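Local structure of tRNA (guanine-N(1)-)-methyltransferase (Corynebacterium diphtheriae, 7KFF) at residues V21-L32 against E200-E208. The protein probably methylates N1 of guanosine 37 in tRNA, using S-adenosyl-L-methionine as methyl donor, as a knotted SPOUT-family enzyme. Numbering follows the deposited sequence.
Sequences VITIFPEYLDPL and EVAVLVIAE
Glu200 OE2 is gripped twice. Thr23 OG1 donates to Glu200 OE2 at 2.6 Å, meeting its anti lone pair. A water oxygen that accepts from Ile24 N lies 2.7 Å from Glu200 OE2 and donates to it. Thr23 OG1 also accepts from Phe25 N at 2.8 Å, which closes an ST turn where strand 17-23 ends; the N-H...O angle is 161°. The bend at chi2 of Glu200 (79°) turns the carboxylate so that OE2 faces Thr23 OG1, while OE1 makes a salt bridge with Arg168.

The aliphatic part of the same glutamate is packed as well. Glu200 CB lies 3.7 Å from Tyr28 CD1, approaching the ring obliquely, and Glu200 CG touches Leu29 CD2. The Tyr28 side chain, its CG roughly anti to the backbone N (chi1 -152°), runs alongside Val201, its OH reaching a weak hydrogen bond with Glu208 of the second subunit. Further along the helix, Leu204 divides its methyls: CD1 sits near the plane of the Tyr28 ring, at its edge, and against Pro31 CG, whereas CD2 meets Leu29 CD1 and, at 3.7 Å, Leu32 CD2. Leu32 CD2 also rests 3.6 Å from Ala207 CB. Val21 CG2 and Val203 CG1 meet tip to tip at 3.9 Å, beside Phe164 of strand 161-165.

Helix 200-211 is thereby packed against the first strand of the SPOUT sheet and the 3-10 segment that follows it. Ala202 on this helix touches bound S-adenosyl-L-homocysteine. Both carboxylate oxygens of Glu200 have partners, OE2 with Thr23 and the water, OE1 with Arg168, which restricts the carboxylate's rotation and ties the start of the helix to the turn after strand 17-23.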
loop_
_atom_site.group_PDB
_atom_site.type_symbol
_atom_site.label_atom_id
_atom_site.label_comp_id
_atom_site.label_asym_id
_atom_site.label_seq_id
_atom_site.Cartn_x
_atom_site.Cartn_y
_atom_site.Cartn_z
ATOM N N VAL A 21 -8.620 9.887 11.928
ATOM C CA VAL A 21 -7.717 10.244 10.841
ATOM C C VAL A 21 -7.705 11.758 10.711
ATOM O O VAL A 21 -8.769 12.375 10.598
ATOM C CB VAL A 21 -8.165 9.613 9.512
ATOM C CG1 VAL A 21 -7.141 9.898 8.417
ATOM C CG2 VAL A 21 -8.406 8.141 9.657
ATOM N N ILE A 22 -6.515 12.355 10.700
ATOM C CA ILE A 22 -6.353 13.798 10.544
ATOM C C ILE A 22 -5.720 14.053 9.181
ATOM O O ILE A 22 -4.662 13.492 8.868
ATOM C CB ILE A 22 -5.502 14.408 11.668
ATOM C CG1 ILE A 22 -6.062 14.036 13.042
ATOM C CG2 ILE A 22 -5.432 15.922 11.507
ATOM C CD1 ILE A 22 -5.098 14.266 14.187
ATOM N N THR A 23 -6.377 14.882 8.370
ATOM C CA THR A 23 -6.057 14.992 6.956
ATOM C C THR A 23 -6.571 16.312 6.394
ATOM O O THR A 23 -7.578 16.849 6.853
ATOM C CB THR A 23 -6.712 13.812 6.201
ATOM O OG1 THR A 23 -6.634 14.033 4.787
ATOM C CG2 THR A 23 -8.205 13.672 6.575
ATOM N N ILE A 24 -5.912 16.801 5.340
ATOM C CA ILE A 24 -6.492 17.913 4.581
ATOM C C ILE A 24 -7.458 17.456 3.480
ATOM O O ILE A 24 -8.060 18.307 2.808
ATOM C CB ILE A 24 -5.428 18.876 4.006
ATOM C CG1 ILE A 24 -4.499 18.159 3.038
ATOM C CG2 ILE A 24 -4.689 19.588 5.140
ATOM C CD1 ILE A 24 -3.662 19.096 2.195
ATOM N N PHE A 25 -7.644 16.150 3.295
ATOM C CA PHE A 25 -8.594 15.597 2.325
ATOM C C PHE A 25 -9.481 14.564 3.010
ATOM O O PHE A 25 -9.391 13.354 2.729
ATOM C CB PHE A 25 -7.878 14.948 1.137
ATOM C CG PHE A 25 -7.100 15.921 0.302
ATOM C CD1 PHE A 25 -7.760 16.834 -0.495
ATOM C CD2 PHE A 25 -5.716 15.929 0.323
ATOM C CE1 PHE A 25 -7.050 17.740 -1.259
ATOM C CE2 PHE A 25 -4.989 16.821 -0.459
ATOM C CZ PHE A 25 -5.678 17.745 -1.243
ATOM N N PRO A 26 -10.401 15.015 3.871
ATOM C CA PRO A 26 -11.289 14.046 4.539
ATOM C C PRO A 26 -12.013 13.098 3.595
ATOM O O PRO A 26 -12.253 11.934 3.942
ATOM C CB PRO A 26 -12.291 14.930 5.290
ATOM C CG PRO A 26 -11.675 16.260 5.366
ATOM C CD PRO A 26 -10.618 16.400 4.327
ATOM N N GLU A 27 -12.406 13.588 2.415
ATOM C CA GLU A 27 -13.143 12.781 1.451
ATOM C C GLU A 27 -12.347 11.562 0.997
ATOM O O GLU A 27 -12.943 10.558 0.567
ATOM C CB GLU A 27 -13.535 13.672 0.263
ATOM C CG GLU A 27 -12.367 14.322 -0.527
ATOM C CD GLU A 27 -11.854 15.673 0.007
ATOM O OE1 GLU A 27 -12.043 16.009 1.193
ATOM O OE2 GLU A 27 -11.256 16.417 -0.800
ATOM N N TYR A 28 -11.017 11.621 1.063
ATOM C CA TYR A 28 -10.199 10.491 0.636
ATOM C C TYR A 28 -10.493 9.269 1.499
ATOM O O TYR A 28 -10.283 8.130 1.069
ATOM C CB TYR A 28 -8.724 10.874 0.702
ATOM C CG TYR A 28 -7.844 10.119 -0.294
ATOM C CD1 TYR A 28 -7.583 8.758 -0.136
ATOM C CD2 TYR A 28 -7.259 10.767 -1.362
ATOM C CE1 TYR A 28 -6.774 8.069 -1.041
ATOM C CE2 TYR A 28 -6.440 10.083 -2.254
ATOM C CZ TYR A 28 -6.204 8.742 -2.084
ATOM O OH TYR A 28 -5.388 8.059 -2.984
ATOM N N LEU A 29 -10.936 9.489 2.734
ATOM C CA LEU A 29 -11.194 8.400 3.657
ATOM C C LEU A 29 -12.607 7.843 3.562
ATOM O O LEU A 29 -12.977 6.979 4.364
ATOM C CB LEU A 29 -10.871 8.805 5.080
ATOM C CG LEU A 29 -9.414 9.016 5.462
ATOM C CD1 LEU A 29 -8.530 7.781 5.120
ATOM C CD2 LEU A 29 -8.786 10.268 4.829
ATOM N N ASP A 30 -13.381 8.284 2.588
ATOM C CA ASP A 30 -14.723 7.733 2.402
ATOM C C ASP A 30 -14.729 6.200 2.299
ATOM O O ASP A 30 -15.669 5.574 2.793
ATOM C CB ASP A 30 -15.423 8.379 1.202
ATOM C CG ASP A 30 -15.925 9.803 1.473
ATOM O OD1 ASP A 30 -15.900 10.270 2.628
ATOM O OD2 ASP A 30 -16.367 10.453 0.502
ATOM N N PRO A 31 -13.707 5.544 1.734
ATOM C CA PRO A 31 -13.737 4.072 1.675
ATOM C C PRO A 31 -13.653 3.371 3.014
ATOM O O PRO A 31 -13.934 2.161 3.072
ATOM C CB PRO A 31 -12.569 3.718 0.747
ATOM C CG PRO A 31 -12.414 4.928 -0.129
ATOM C CD PRO A 31 -12.688 6.097 0.815
ATOM N N LEU A 32 -13.329 4.071 4.106
ATOM C CA LEU A 32 -13.416 3.436 5.414
ATOM C C LEU A 32 -14.853 3.083 5.772
ATOM O O LEU A 32 -15.069 2.327 6.721
ATOM C CB LEU A 32 -12.844 4.346 6.505
ATOM C CG LEU A 32 -11.352 4.654 6.447
ATOM C CD1 LEU A 32 -10.975 5.616 7.557
ATOM C CD2 LEU A 32 -10.512 3.378 6.571
ATOM N N GLU A 200 -3.027 9.535 3.164
ATOM C CA GLU A 200 -4.404 9.042 3.249
ATOM C C GLU A 200 -4.557 7.622 2.699
ATOM O O GLU A 200 -5.215 6.779 3.320
ATOM C CB GLU A 200 -5.337 9.989 2.509
ATOM C CG GLU A 200 -5.487 11.380 3.171
ATOM C CD GLU A 200 -4.360 12.383 2.929
ATOM O OE1 GLU A 200 -3.382 12.098 2.201
ATOM O OE2 GLU A 200 -4.482 13.487 3.492
ATOM N N VAL A 201 -3.978 7.349 1.530
ATOM C CA VAL A 201 -4.125 6.012 0.960
ATOM C C VAL A 201 -3.442 4.976 1.840
ATOM O O VAL A 201 -3.906 3.835 1.937
ATOM C CB VAL A 201 -3.649 5.951 -0.503
ATOM C CG1 VAL A 201 -2.128 6.031 -0.627
ATOM C CG2 VAL A 201 -4.167 4.702 -1.177
ATOM N N ALA A 202 -2.349 5.351 2.500
ATOM C CA ALA A 202 -1.695 4.418 3.410
ATOM C C ALA A 202 -2.570 4.113 4.618
ATOM O O ALA A 202 -2.532 2.990 5.127
ATOM C CB ALA A 202 -0.358 4.998 3.852
ATOM N N VAL A 203 -3.389 5.080 5.067
ATOM C CA VAL A 203 -4.375 4.801 6.109
ATOM C C VAL A 203 -5.349 3.728 5.639
ATOM O O VAL A 203 -5.662 2.786 6.370
ATOM C CB VAL A 203 -5.110 6.084 6.520
ATOM C CG1 VAL A 203 -6.191 5.731 7.530
ATOM C CG2 VAL A 203 -4.115 7.099 7.076
ATOM N N LEU A 204 -5.850 3.858 4.411
ATOM C CA LEU A 204 -6.778 2.852 3.907
ATOM C C LEU A 204 -6.140 1.463 3.873
ATOM O O LEU A 204 -6.791 0.466 4.208
ATOM C CB LEU A 204 -7.264 3.252 2.511
ATOM C CG LEU A 204 -8.041 4.572 2.385
ATOM C CD1 LEU A 204 -8.415 4.804 0.943
ATOM C CD2 LEU A 204 -9.258 4.562 3.273
ATOM N N VAL A 205 -4.862 1.387 3.471
ATOM C CA VAL A 205 -4.142 0.119 3.428
ATOM C C VAL A 205 -4.042 -0.485 4.817
ATOM O O VAL A 205 -4.382 -1.657 5.040
ATOM C CB VAL A 205 -2.756 0.320 2.803
ATOM C CG1 VAL A 205 -1.879 -0.894 3.054
ATOM C CG2 VAL A 205 -2.861 0.617 1.309
ATOM N N ILE A 206 -3.547 0.296 5.770
ATOM C CA ILE A 206 -3.336 -0.212 7.122
ATOM C C ILE A 206 -4.668 -0.588 7.761
ATOM O O ILE A 206 -4.794 -1.631 8.420
ATOM C CB ILE A 206 -2.550 0.818 7.950
ATOM C CG1 ILE A 206 -1.119 0.962 7.415
ATOM C CG2 ILE A 206 -2.542 0.417 9.409
ATOM C CD1 ILE A 206 -0.384 2.206 7.911
ATOM N N ALA A 207 -5.688 0.237 7.546
ATOM C CA ALA A 207 -7.001 -0.057 8.102
ATOM C C ALA A 207 -7.545 -1.385 7.594
ATOM O O ALA A 207 -8.100 -2.163 8.378
ATOM C CB ALA A 207 -7.961 1.094 7.831
ATOM N N GLU A 208 -7.416 -1.655 6.295
ATOM C CA GLU A 208 -7.896 -2.939 5.788
ATOM C C GLU A 208 -7.179 -4.094 6.475
ATOM O O GLU A 208 -7.812 -5.066 6.907
ATOM C CB GLU A 208 -7.699 -3.050 4.273
ATOM C CG GLU A 208 -8.683 -2.284 3.443
ATOM C CD GLU A 208 -8.984 -2.911 2.090
ATOM O OE1 GLU A 208 -8.358 -3.937 1.702
ATOM O OE2 GLU A 208 -9.861 -2.351 1.410
HETATM O O HOH W 1 -3.288 15.505 4.904
#